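Local coordinates for protein arylmalonate decarboxylase (Bordetella bronchiseptica, PDB 3IXM) that catalyses the decarboxylation of 2-aryl-2-methylmalonates, giving 2-arylpropionates and carbon dioxide, at residues 102-107 and 210-215; 123-128 and 186-191; 149-154 and 165-170. The protein carries 1 engineered substitution. All blocks are in the same frame, centred on the assembly; numbering follows the deposited sequence.

Overall arrangement
Following the chain from its N terminus, interaction 1 opens first, at the end of strand 101-103 and the start of helix 104-114, and closes last, at the start of helix 211-222. It packs together first turns of helices following edge strands of the two parallel sheets. Interaction 2 is nested within its loop, pairing strands 119-124 and 183-187 of the second sheet. Interaction 3 is nested in turn inside interaction 2, seating helix 164-177 against the end of strand 144-150. The contacts form a row: S211 OG of interaction 1 meets S187 OG of interaction 2, while the 123-128 segment of interaction 2 pairs with R149 and L151 of interaction 3, and interactions 1 and 3 do not touch.

Interaction 1: 102-107 and 210-215; sequences TTMSTA and SSSPAG
M104 lies against the first turn of helix 211-222 and makes much of this contact with its long side chain. CG is anti to the backbone N (chi1 -166°), which carries the chain across to the backbone of the other segment, where M104 CG rests 3.4 Å from S211 O. The thioether follows the turn: M104 SD is 3.7 Å from S212 CA, and a bend at the last torsion (chi3 -75°) brings CE over the same carbon and near S212 OG. One turn further along helix 104-114, A107 points its methyl at the other helix. A107 CB is 3.5 Å from G215 CA, a close approach made against bare backbone because G215 carries no side chain, and A107 CB also meets A214 CB at 4.3 Å. The contact is therefore apolar and van der Waals, carried by the thioether and by the A107 methyl, which lies on G215 CA and A214 O with A214 CB alongside.

Polar groups lie behind it. T103 is the N-cap of helix 104-114, its OG1 accepting a nearly straight bond from T106 N (3.2 Å, 167°) while also bonded to N86. S211 O is already used by G215 N within its own helix. The S212 hydroxyl is bonded to D23 O and that of S211 to S187.

M104 also comes within about 4 Å of the bound sulfate, and touches M73 and T75. The contact sits near the centre of the chain, where helices 104-114 and 211-222 meet, each directly following an outermost strand, 101-103 and 208-210, of its own sheet.

Interaction 2: 123-128 and 186-191; sequences ATAYID and LSCGGL. With SO4 (sulfate ion), chain B.
A123 and T124 pair with L186 and S187 as neighbouring parallel strands inside the second four-stranded sheet of this two-sheet alpha/beta fold. The strand end is tightly packed. S187 N donates to A123 O (2.9 Å, 161°), and S187 O accepts a longer bond from A125 N (3.3 Å), which lies tilted 28° from the plane of that carbonyl. On one face A123 CB meets L186 CD1 at 3.9 Å. Past the strands, C188 SG packs beside the backbone of T124 and A125, and L167 and L170 of helix 164-177 cover it.

T124 OG1 accepts from Y126 N in an ST turn and is also held by N131. The tyrosine side chain swings back across the strand ends, CG lying beside its own backbone N (chi1 -51°). S187 O stands 3.6 Å above one face of the ring, toward its rim. The phenol oxygen comes very close to S187 OG, a doubtful bond, since that hydroxyl also has S211 OG as a partner.

Beyond this the contact loosens. G189 and G190, the central pair of a type II turn from C188 to L191, are exposed, and a water spans A125 O and, weakly, G189 O. The sulfate, probably from the crystallisation liquor, is bound by T75 N and S76 N, and Y126 OH donates to its O1, which lies at the ring edge, in plane, 2.5 Å from OH.

Interaction 3: 149-154 and 165-170; sequences RSLGIT and ATLVDL
L151 sets its isobutyl end against three side chains of helix 164-177. Its three outer carbons spread over different partners: L151 CG lies 3.9 Å from L170 CD2, L151 CD1 the same distance from L167 CD2, and L151 CD2 is 3.8 Å from T166 CG2. The leucine meets all three at roughly a right angle, its tip spread over the helix surface where residues 166, 167 and 170 come together. With CG anti to its own carbonyl carbon (chi1 -76°), L151 turns toward the helix, although its CB does not aim straight at it.

L170 answers from the helix side and is the residue most covered by this contact. Its CG is anti to the backbone N (chi1 -177°), and the two methyls then part: CD2 goes to L151, while L170 CD1 reaches back to the strand end, 3.8 Å from R149 CG and equally close to S150 C. R149 thus joins in through the aliphatic part of its side chain, which also touches R173 and A174 of the same helix, at the exposed margin of the contact.

Everything that crosses between the segments is apolar or van der Waals, and the polar ends nearby are tied elsewhere. T166 directs its methyl at L151 while OG1 bonds to D163 OD2 at the start of the helix. The hydroxyl of S150, whose CB points away from the helix, bonds to T124 OG1 on the adjacent strand. L151 also touches L191.

The contact belongs to a beta-alpha-beta crossover: strand 144-150 ends here, helix 164-177 packs on the sheet, with L170 also touching A123, and the chain then enters strand 183-187 on the far side of strand 119-124.

Interaction 1: 102-107 and 210-215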
ATOM      1  N   THR A 102       6.929   9.758   0.081  1.00 14.66           N
ATOM      2  CA  THR A 102       5.556   9.386  -0.212  1.00 14.79           C
ATOM      3  C   THR A 102       5.183   8.299   0.795  1.00 15.25           C
ATOM      4  O   THR A 102       6.012   7.929   1.638  1.00 13.61           O
ATOM      5  CB  THR A 102       5.418   8.902  -1.710  1.00 14.84           C
ATOM      6  OG1 THR A 102       4.053   8.654  -2.039  1.00 18.57           O
ATOM      7  CG2 THR A 102       6.235   7.675  -2.013  1.00 15.81           C
ATOM      8  N   THR A 103       3.962   7.786   0.700  1.00 14.50           N
ATOM      9  CA  THR A 103       3.543   6.740   1.627  1.00 15.84           C
ATOM     10  C   THR A 103       2.660   5.766   0.877  1.00 16.41           C
ATOM     11  O   THR A 103       2.132   6.089  -0.180  1.00 14.95           O
ATOM     12  CB  THR A 103       2.729   7.286   2.793  1.00 17.77           C
ATOM     13  OG1 THR A 103       1.415   7.602   2.331  1.00 16.45           O
ATOM     14  CG2 THR A 103       3.377   8.544   3.374  1.00 14.91           C
ATOM     15  N   MET A 104       2.504   4.567   1.429  1.00 15.69           N
ATOM     16  CA  MET A 104       1.719   3.563   0.768  1.00 16.52           C
ATOM     17  C   MET A 104       0.271   4.010   0.579  1.00 15.33           C
ATOM     18  O   MET A 104      -0.333   3.640  -0.440  1.00 14.88           O
ATOM     19  CB  MET A 104       1.809   2.215   1.512  1.00 16.83           C
ATOM     20  CG  MET A 104       1.279   1.036   0.704  1.00 19.40           C
ATOM     21  SD  MET A 104       1.663  -0.598   1.415  1.00 22.54           S
ATOM     22  CE  MET A 104       3.354  -0.681   0.990  1.00 17.05           C
ATOM     23  N   SER A 105      -0.258   4.816   1.498  1.00 13.52           N
ATOM     24  CA  SER A 105      -1.634   5.340   1.343  1.00 15.67           C
ATOM     25  C   SER A 105      -1.752   6.337   0.192  1.00 16.02           C
ATOM     26  O   SER A 105      -2.746   6.294  -0.539  1.00 18.05           O
ATOM     27  CB  SER A 105      -2.132   5.975   2.621  1.00 14.44           C
ATOM     28  OG  SER A 105      -2.409   4.934   3.528  1.00 17.27           O
ATOM     29  N   THR A 106      -0.720   7.172  -0.003  1.00 15.88           N
ATOM     30  CA  THR A 106      -0.667   8.070  -1.181  1.00 15.97           C
ATOM     31  C   THR A 106      -0.569   7.237  -2.448  1.00 16.49           C
ATOM     32  O   THR A 106      -1.213   7.551  -3.460  1.00 16.44           O
ATOM     33  CB  THR A 106       0.501   9.050  -1.060  1.00 17.01           C
ATOM     34  OG1 THR A 106       0.215   9.969   0.006  1.00 16.55           O
ATOM     35  CG2 THR A 106       0.764   9.805  -2.396  1.00 17.26           C
ATOM     36  N   ALA A 107       0.196   6.137  -2.365  1.00 15.21           N
ATOM     37  CA  ALA A 107       0.355   5.238  -3.478  1.00 15.93           C
ATOM     38  C   ALA A 107      -0.993   4.697  -3.906  1.00 15.44           C
ATOM     39  O   ALA A 107      -1.290   4.653  -5.088  1.00 15.65           O
ATOM     40  CB  ALA A 107       1.346   4.078  -3.127  1.00 15.78           C
ATOM     41  N   SER A 210      -3.841  -3.030  -5.693  1.00 15.07           N
ATOM     42  CA  SER A 210      -3.342  -3.683  -4.463  1.00 14.16           C
ATOM     43  C   SER A 210      -2.311  -2.809  -3.788  1.00 14.55           C
ATOM     44  O   SER A 210      -1.326  -2.372  -4.422  1.00 12.52           O
ATOM     45  CB  SER A 210      -2.749  -5.053  -4.779  1.00 13.79           C
ATOM     46  OG  SER A 210      -2.309  -5.695  -3.613  1.00 13.31           O
ATOM     47  N   SER A 211      -2.507  -2.618  -2.485  1.00 13.08           N
ATOM     48  CA  SER A 211      -1.796  -1.605  -1.731  1.00 14.89           C
ATOM     49  C   SER A 211      -0.257  -1.734  -1.708  1.00 14.89           C
ATOM     50  O   SER A 211       0.450  -0.763  -2.046  1.00 14.09           O
ATOM     51  CB  SER A 211      -2.477  -1.385  -0.371  1.00 14.98           C
ATOM     52  OG  SER A 211      -2.473  -2.542   0.434  1.00 22.90           O
ATOM     53  N   SER A 212       0.289  -2.902  -1.377  1.00 14.14           N
ATOM     54  CA  SER A 212       1.742  -3.045  -1.342  1.00 15.95           C
ATOM     55  C   SER A 212       2.374  -2.881  -2.735  1.00 15.25           C
ATOM     56  O   SER A 212       3.350  -2.091  -2.911  1.00 15.79           O
ATOM     57  CB  SER A 212       2.158  -4.388  -0.699  1.00 17.03           C
ATOM     58  OG  SER A 212       3.556  -4.403  -0.521  1.00 19.54           O
ATOM     59  N   PRO A 213       1.870  -3.632  -3.740  1.00 15.51           N
ATOM     60  CA  PRO A 213       2.329  -3.378  -5.118  1.00 14.98           C
ATOM     61  C   PRO A 213       2.180  -1.915  -5.567  1.00 15.31           C
ATOM     62  O   PRO A 213       3.108  -1.386  -6.176  1.00 15.86           O
ATOM     63  CB  PRO A 213       1.462  -4.335  -5.944  1.00 15.31           C
ATOM     64  CG  PRO A 213       1.247  -5.481  -5.008  1.00 14.91           C
ATOM     65  CD  PRO A 213       0.951  -4.796  -3.704  1.00 14.07           C
ATOM     66  N   ALA A 214       1.061  -1.257  -5.261  1.00 15.23           N
ATOM     67  CA  ALA A 214       0.915   0.180  -5.576  1.00 14.75           C
ATOM     68  C   ALA A 214       2.033   0.992  -4.924  1.00 14.29           C
ATOM     69  O   ALA A 214       2.573   1.906  -5.535  1.00 12.97           O
ATOM     70  CB  ALA A 214      -0.435   0.722  -5.154  1.00 14.15           C
ATOM     71  N   GLY A 215       2.434   0.606  -3.721  1.00 13.61           N
ATOM     72  CA  GLY A 215       3.532   1.292  -3.020  1.00 15.14           C
ATOM     73  C   GLY A 215       4.857   1.253  -3.795  1.00 15.10           C
ATOM     74  O   GLY A 215       5.570   2.269  -3.884  1.00 15.96           O
TER

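Interaction 2: 123-128 and 186-191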
ATOM      1  N   ALA A 123     -11.366  -4.953  -0.232  1.00 11.65           N
ATOM      2  CA  ALA A 123     -11.085  -6.352   0.060  1.00 12.23           C
ATOM      3  C   ALA A 123      -9.822  -6.339   0.938  1.00 10.54           C
ATOM      4  O   ALA A 123      -8.765  -6.018   0.466  1.00 11.86           O
ATOM      5  CB  ALA A 123     -10.855  -7.108  -1.250  1.00 11.84           C
ATOM      6  N   THR A 124      -9.943  -6.634   2.222  1.00  9.97           N
ATOM      7  CA  THR A 124      -8.795  -6.450   3.100  1.00 10.41           C
ATOM      8  C   THR A 124      -8.507  -7.631   4.031  1.00 11.07           C
ATOM      9  O   THR A 124      -9.268  -8.599   4.100  1.00 12.63           O
ATOM     10  CB  THR A 124      -8.964  -5.219   4.008  1.00  8.94           C
ATOM     11  OG1 THR A 124      -9.809  -5.599   5.093  1.00 11.32           O
ATOM     12  CG2 THR A 124      -9.524  -3.992   3.213  1.00 10.68           C
ATOM     13  N   ALA A 125      -7.377  -7.543   4.719  1.00 12.34           N
ATOM     14  CA  ALA A 125      -7.057  -8.497   5.803  1.00 13.79           C
ATOM     15  C   ALA A 125      -7.025  -7.761   7.145  1.00 15.28           C
ATOM     16  O   ALA A 125      -6.309  -8.164   8.056  1.00 15.53           O
ATOM     17  CB  ALA A 125      -5.715  -9.120   5.541  1.00 14.19           C
ATOM     18  N   TYR A 126      -7.759  -6.654   7.260  1.00 14.77           N
ATOM     19  CA  TYR A 126      -7.743  -5.891   8.509  1.00 13.78           C
ATOM     20  C   TYR A 126      -8.898  -6.233   9.470  1.00 13.60           C
ATOM     21  O   TYR A 126      -9.879  -6.874   9.106  1.00 14.47           O
ATOM     22  CB  TYR A 126      -7.793  -4.387   8.228  1.00 14.40           C
ATOM     23  CG  TYR A 126      -6.791  -3.824   7.219  1.00 15.13           C
ATOM     24  CD1 TYR A 126      -5.414  -4.062   7.355  1.00 20.79           C
ATOM     25  CD2 TYR A 126      -7.208  -3.004   6.164  1.00 17.03           C
ATOM     26  CE1 TYR A 126      -4.463  -3.514   6.429  1.00 22.10           C
ATOM     27  CE2 TYR A 126      -6.248  -2.435   5.233  1.00 17.57           C
ATOM     28  CZ  TYR A 126      -4.887  -2.720   5.382  1.00 18.44           C
ATOM     29  OH  TYR A 126      -3.922  -2.181   4.518  1.00 18.98           O
ATOM     30  N   ILE A 127      -8.783  -5.775  10.710  1.00 12.97           N
ATOM     31  CA  ILE A 127      -9.928  -5.881  11.650  1.00 12.93           C
ATOM     32  C   ILE A 127     -10.914  -4.727  11.392  1.00 12.60           C
ATOM     33  O   ILE A 127     -10.584  -3.754  10.710  1.00 10.67           O
ATOM     34  CB  ILE A 127      -9.450  -5.934  13.123  1.00 12.45           C
ATOM     35  CG1 ILE A 127      -8.747  -4.628  13.512  1.00 12.46           C
ATOM     36  CG2 ILE A 127      -8.587  -7.210  13.372  1.00 17.69           C
ATOM     37  CD1 ILE A 127      -8.445  -4.522  15.069  1.00 15.22           C
ATOM     38  N   ASP A 128     -12.129  -4.836  11.928  1.00 12.97           N
ATOM     39  CA  ASP A 128     -13.195  -3.846  11.690  1.00 14.28           C
ATOM     40  C   ASP A 128     -12.786  -2.373  11.890  1.00 13.76           C
ATOM     41  O   ASP A 128     -13.084  -1.547  11.036  1.00 13.11           O
ATOM     42  CB  ASP A 128     -14.423  -4.141  12.602  1.00 14.72           C
ATOM     43  CG  ASP A 128     -15.151  -5.454  12.236  1.00 18.01           C
ATOM     44  OD1 ASP A 128     -15.937  -5.948  13.098  1.00 22.61           O
ATOM     45  OD2 ASP A 128     -14.964  -6.007  11.102  1.00 19.35           O
ATOM     46  N   LEU A 186      -7.562  -3.896  -3.037  1.00 13.42           N
ATOM     47  CA  LEU A 186      -7.105  -5.083  -2.322  1.00 13.11           C
ATOM     48  C   LEU A 186      -6.001  -4.616  -1.364  1.00 13.62           C
ATOM     49  O   LEU A 186      -4.927  -4.239  -1.803  1.00 13.86           O
ATOM     50  CB  LEU A 186      -6.557  -6.123  -3.326  1.00 12.68           C
ATOM     51  CG  LEU A 186      -6.025  -7.478  -2.797  1.00 15.43           C
ATOM     52  CD1 LEU A 186      -7.122  -8.193  -1.944  1.00 15.36           C
ATOM     53  CD2 LEU A 186      -5.668  -8.381  -3.970  1.00 14.38           C
ATOM     54  N   SER A 187      -6.278  -4.607  -0.074  1.00 14.25           N
ATOM     55  CA  SER A 187      -5.301  -4.143   0.895  1.00 16.80           C
ATOM     56  C   SER A 187      -5.093  -5.257   1.928  1.00 17.56           C
ATOM     57  O   SER A 187      -5.755  -5.333   2.966  1.00 16.95           O
ATOM     58  CB  SER A 187      -5.753  -2.815   1.512  1.00 16.94           C
ATOM     59  OG  SER A 187      -4.663  -2.173   2.165  1.00 19.98           O
ATOM     60  N   CYS A 188      -4.176  -6.146   1.587  1.00 19.22           N
ATOM     61  CA  CYS A 188      -4.036  -7.431   2.274  1.00 19.45           C
ATOM     62  C   CYS A 188      -2.579  -7.446   2.730  1.00 21.61           C
ATOM     63  O   CYS A 188      -1.710  -8.165   2.195  1.00 21.37           O
ATOM     64  CB  CYS A 188      -4.414  -8.575   1.321  1.00 20.18           C
ATOM     65  SG  CYS A 188      -6.232  -9.050   1.382  1.00 23.81           S
ATOM     66  N   GLY A 189      -2.307  -6.596   3.725  1.00 21.84           N
ATOM     67  CA  GLY A 189      -0.947  -6.446   4.268  1.00 21.45           C
ATOM     68  C   GLY A 189      -0.273  -7.776   4.550  1.00 20.97           C
ATOM     69  O   GLY A 189      -0.804  -8.623   5.296  1.00 22.66           O
ATOM     70  N   GLY A 190       0.895  -7.981   3.954  1.00 18.86           N
ATOM     71  CA  GLY A 190       1.673  -9.171   4.309  1.00 18.15           C
ATOM     72  C   GLY A 190       1.404 -10.403   3.430  1.00 16.45           C
ATOM     73  O   GLY A 190       2.022 -11.451   3.619  1.00 17.04           O
ATOM     74  N   LEU A 191       0.458 -10.296   2.511  1.00 16.11           N
ATOM     75  CA  LEU A 191       0.100 -11.456   1.657  1.00 15.07           C
ATOM     76  C   LEU A 191       0.507 -11.169   0.238  1.00 16.36           C
ATOM     77  O   LEU A 191       0.752 -10.018  -0.111  1.00 15.52           O
ATOM     78  CB  LEU A 191      -1.394 -11.726   1.710  1.00 16.07           C
ATOM     79  CG  LEU A 191      -1.856 -12.075   3.107  1.00 15.19           C
ATOM     80  CD1 LEU A 191      -3.350 -12.068   3.158  1.00 13.03           C
ATOM     81  CD2 LEU A 191      -1.308 -13.436   3.469  1.00 15.24           C
TER
HETATM   82  S   SO4 B6001      -0.571  -2.816   5.544  1.00 34.44           S
HETATM   83  O1  SO4 B6001      -1.605  -3.243   4.570  1.00 29.84           O
HETATM   84  O2  SO4 B6001      -1.067  -1.837   6.516  1.00 31.02           O
HETATM   85  O3  SO4 B6001      -0.176  -4.006   6.298  1.00 34.05           O
HETATM   86  O4  SO4 B6001       0.552  -2.220   4.777  1.00 31.66           O
HETATM   87  O   HOH W   1      -3.043  -8.134   7.838  1.00 46.18           O

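Interaction 3: 149-154 and 165-170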
ATOM      1  N   ARG A 149     -15.164  -6.480   2.328  1.00 13.56           N
ATOM      2  CA  ARG A 149     -15.100  -7.866   2.767  1.00 13.95           C
ATOM      3  C   ARG A 149     -13.677  -8.161   3.209  1.00 13.72           C
ATOM      4  O   ARG A 149     -12.720  -7.724   2.548  1.00 13.32           O
ATOM      5  CB  ARG A 149     -15.463  -8.785   1.619  1.00 14.53           C
ATOM      6  CG  ARG A 149     -15.565 -10.289   2.046  1.00 16.16           C
ATOM      7  CD  ARG A 149     -16.862 -10.603   2.757  1.00 23.47           C
ATOM      8  NE  ARG A 149     -17.064 -12.062   2.839  1.00 24.92           N
ATOM      9  CZ  ARG A 149     -17.972 -12.753   2.151  1.00 24.54           C
ATOM     10  NH1 ARG A 149     -18.827 -12.156   1.343  1.00 23.11           N
ATOM     11  NH2 ARG A 149     -18.028 -14.065   2.297  1.00 26.11           N
ATOM     12  N   SER A 150     -13.537  -8.865   4.328  1.00 13.61           N
ATOM     13  CA  SER A 150     -12.201  -9.122   4.908  1.00 15.05           C
ATOM     14  C   SER A 150     -11.912 -10.593   5.089  1.00 13.90           C
ATOM     15  O   SER A 150     -12.826 -11.375   5.310  1.00 15.14           O
ATOM     16  CB  SER A 150     -12.055  -8.404   6.261  1.00 14.53           C
ATOM     17  OG  SER A 150     -12.284  -7.035   6.061  1.00 18.81           O
ATOM     18  N   LEU A 151     -10.639 -10.962   5.022  1.00 14.79           N
ATOM     19  CA  LEU A 151     -10.212 -12.377   5.173  1.00 15.20           C
ATOM     20  C   LEU A 151     -10.502 -12.944   6.554  1.00 17.19           C
ATOM     21  O   LEU A 151     -10.777 -14.147   6.693  1.00 17.51           O
ATOM     22  CB  LEU A 151      -8.698 -12.515   4.903  1.00 14.73           C
ATOM     23  CG  LEU A 151      -8.282 -12.461   3.424  1.00 16.98           C
ATOM     24  CD1 LEU A 151      -6.752 -12.572   3.338  1.00 16.03           C
ATOM     25  CD2 LEU A 151      -8.905 -13.641   2.718  1.00 19.35           C
ATOM     26  N   GLY A 152     -10.381 -12.084   7.567  1.00 17.50           N
ATOM     27  CA  GLY A 152     -10.734 -12.435   8.963  1.00 20.48           C
ATOM     28  C   GLY A 152      -9.823 -13.485   9.579  1.00 22.55           C
ATOM     29  O   GLY A 152     -10.287 -14.305  10.394  1.00 22.47           O
ATOM     30  N   ILE A 153      -8.541 -13.447   9.185  1.00 22.46           N
ATOM     31  CA  ILE A 153      -7.506 -14.399   9.683  1.00 23.58           C
ATOM     32  C   ILE A 153      -6.438 -13.711  10.534  1.00 23.03           C
ATOM     33  O   ILE A 153      -6.167 -12.507  10.367  1.00 22.19           O
ATOM     34  CB  ILE A 153      -6.788 -15.177   8.501  1.00 23.53           C
ATOM     35  CG1 ILE A 153      -6.059 -14.189   7.576  1.00 24.13           C
ATOM     36  CG2 ILE A 153      -7.786 -16.109   7.749  1.00 24.24           C
ATOM     37  CD1 ILE A 153      -5.318 -14.815   6.391  1.00 25.52           C
ATOM     38  N   THR A 154      -5.794 -14.471  11.442  1.00 23.97           N
ATOM     39  CA  THR A 154      -4.614 -13.969  12.184  1.00 24.79           C
ATOM     40  C   THR A 154      -3.620 -15.111  12.419  1.00 24.23           C
ATOM     41  O   THR A 154      -4.005 -16.272  12.388  1.00 24.97           O
ATOM     42  CB  THR A 154      -4.944 -13.377  13.599  1.00 25.14           C
ATOM     43  OG1 THR A 154      -5.770 -14.304  14.309  1.00 25.21           O
ATOM     44  CG2 THR A 154      -5.661 -12.059  13.501  1.00 30.18           C
ATOM     45  N   ALA A 165      -6.106 -18.031  -5.256  1.00 17.49           N
ATOM     46  CA  ALA A 165      -7.551 -18.275  -5.290  1.00 17.77           C
ATOM     47  C   ALA A 165      -8.319 -17.597  -4.123  1.00 16.65           C
ATOM     48  O   ALA A 165      -9.418 -17.096  -4.316  1.00 14.80           O
ATOM     49  CB  ALA A 165      -7.845 -19.786  -5.283  1.00 18.32           C
ATOM     50  N   THR A 166      -7.769 -17.682  -2.918  1.00 16.29           N
ATOM     51  CA  THR A 166      -8.390 -17.101  -1.682  1.00 15.82           C
ATOM     52  C   THR A 166      -8.617 -15.589  -1.917  1.00 13.80           C
ATOM     53  O   THR A 166      -9.697 -15.037  -1.582  1.00 12.92           O
ATOM     54  CB  THR A 166      -7.442 -17.293  -0.485  1.00 17.11           C
ATOM     55  OG1 THR A 166      -7.143 -18.686  -0.367  1.00 22.05           O
ATOM     56  CG2 THR A 166      -8.056 -16.826   0.852  1.00 18.48           C
ATOM     57  N   LEU A 167      -7.618 -14.950  -2.514  1.00 12.03           N
ATOM     58  CA  LEU A 167      -7.642 -13.486  -2.692  1.00 13.03           C
ATOM     59  C   LEU A 167      -8.561 -13.107  -3.853  1.00 13.18           C
ATOM     60  O   LEU A 167      -9.245 -12.086  -3.811  1.00 12.02           O
ATOM     61  CB  LEU A 167      -6.238 -12.935  -2.911  1.00 12.84           C
ATOM     62  CG  LEU A 167      -5.283 -13.083  -1.691  1.00 12.96           C
ATOM     63  CD1 LEU A 167      -3.868 -12.788  -2.085  1.00 15.99           C
ATOM     64  CD2 LEU A 167      -5.691 -12.253  -0.434  1.00 16.24           C
ATOM     65  N   VAL A 168      -8.602 -13.952  -4.882  1.00 13.80           N
ATOM     66  CA  VAL A 168      -9.533 -13.709  -5.976  1.00 13.53           C
ATOM     67  C   VAL A 168     -10.979 -13.815  -5.472  1.00 13.63           C
ATOM     68  O   VAL A 168     -11.810 -12.961  -5.794  1.00 13.89           O
ATOM     69  CB  VAL A 168      -9.309 -14.736  -7.139  1.00 13.44           C
ATOM     70  CG1 VAL A 168     -10.429 -14.600  -8.170  1.00 15.97           C
ATOM     71  CG2 VAL A 168      -7.941 -14.473  -7.815  1.00 13.43           C
ATOM     72  N   ASP A 169     -11.276 -14.878  -4.720  1.00 14.44           N
ATOM     73  CA  ASP A 169     -12.608 -15.090  -4.193  1.00 15.54           C
ATOM     74  C   ASP A 169     -12.993 -13.939  -3.275  1.00 14.77           C
ATOM     75  O   ASP A 169     -14.144 -13.458  -3.315  1.00 13.79           O
ATOM     76  CB  ASP A 169     -12.697 -16.418  -3.431  1.00 16.60           C
ATOM     77  CG  ASP A 169     -12.608 -17.635  -4.372  1.00 23.13           C
ATOM     78  OD1 ASP A 169     -12.401 -18.758  -3.860  1.00 30.54           O
ATOM     79  OD2 ASP A 169     -12.716 -17.433  -5.612  1.00 28.19           O
ATOM     80  N   LEU A 170     -12.043 -13.524  -2.438  1.00 13.59           N
ATOM     81  CA  LEU A 170     -12.254 -12.343  -1.602  1.00 13.64           C
ATOM     82  C   LEU A 170     -12.723 -11.105  -2.427  1.00 13.41           C
ATOM     83  O   LEU A 170     -13.678 -10.394  -2.054  1.00 13.22           O
ATOM     84  CB  LEU A 170     -10.978 -12.028  -0.800  1.00 12.85           C
ATOM     85  CG  LEU A 170     -11.181 -10.842   0.157  1.00 14.56           C
ATOM     86  CD1 LEU A 170     -12.016 -11.314   1.376  1.00 14.77           C
ATOM     87  CD2 LEU A 170      -9.826 -10.332   0.566  1.00 10.08           C
TER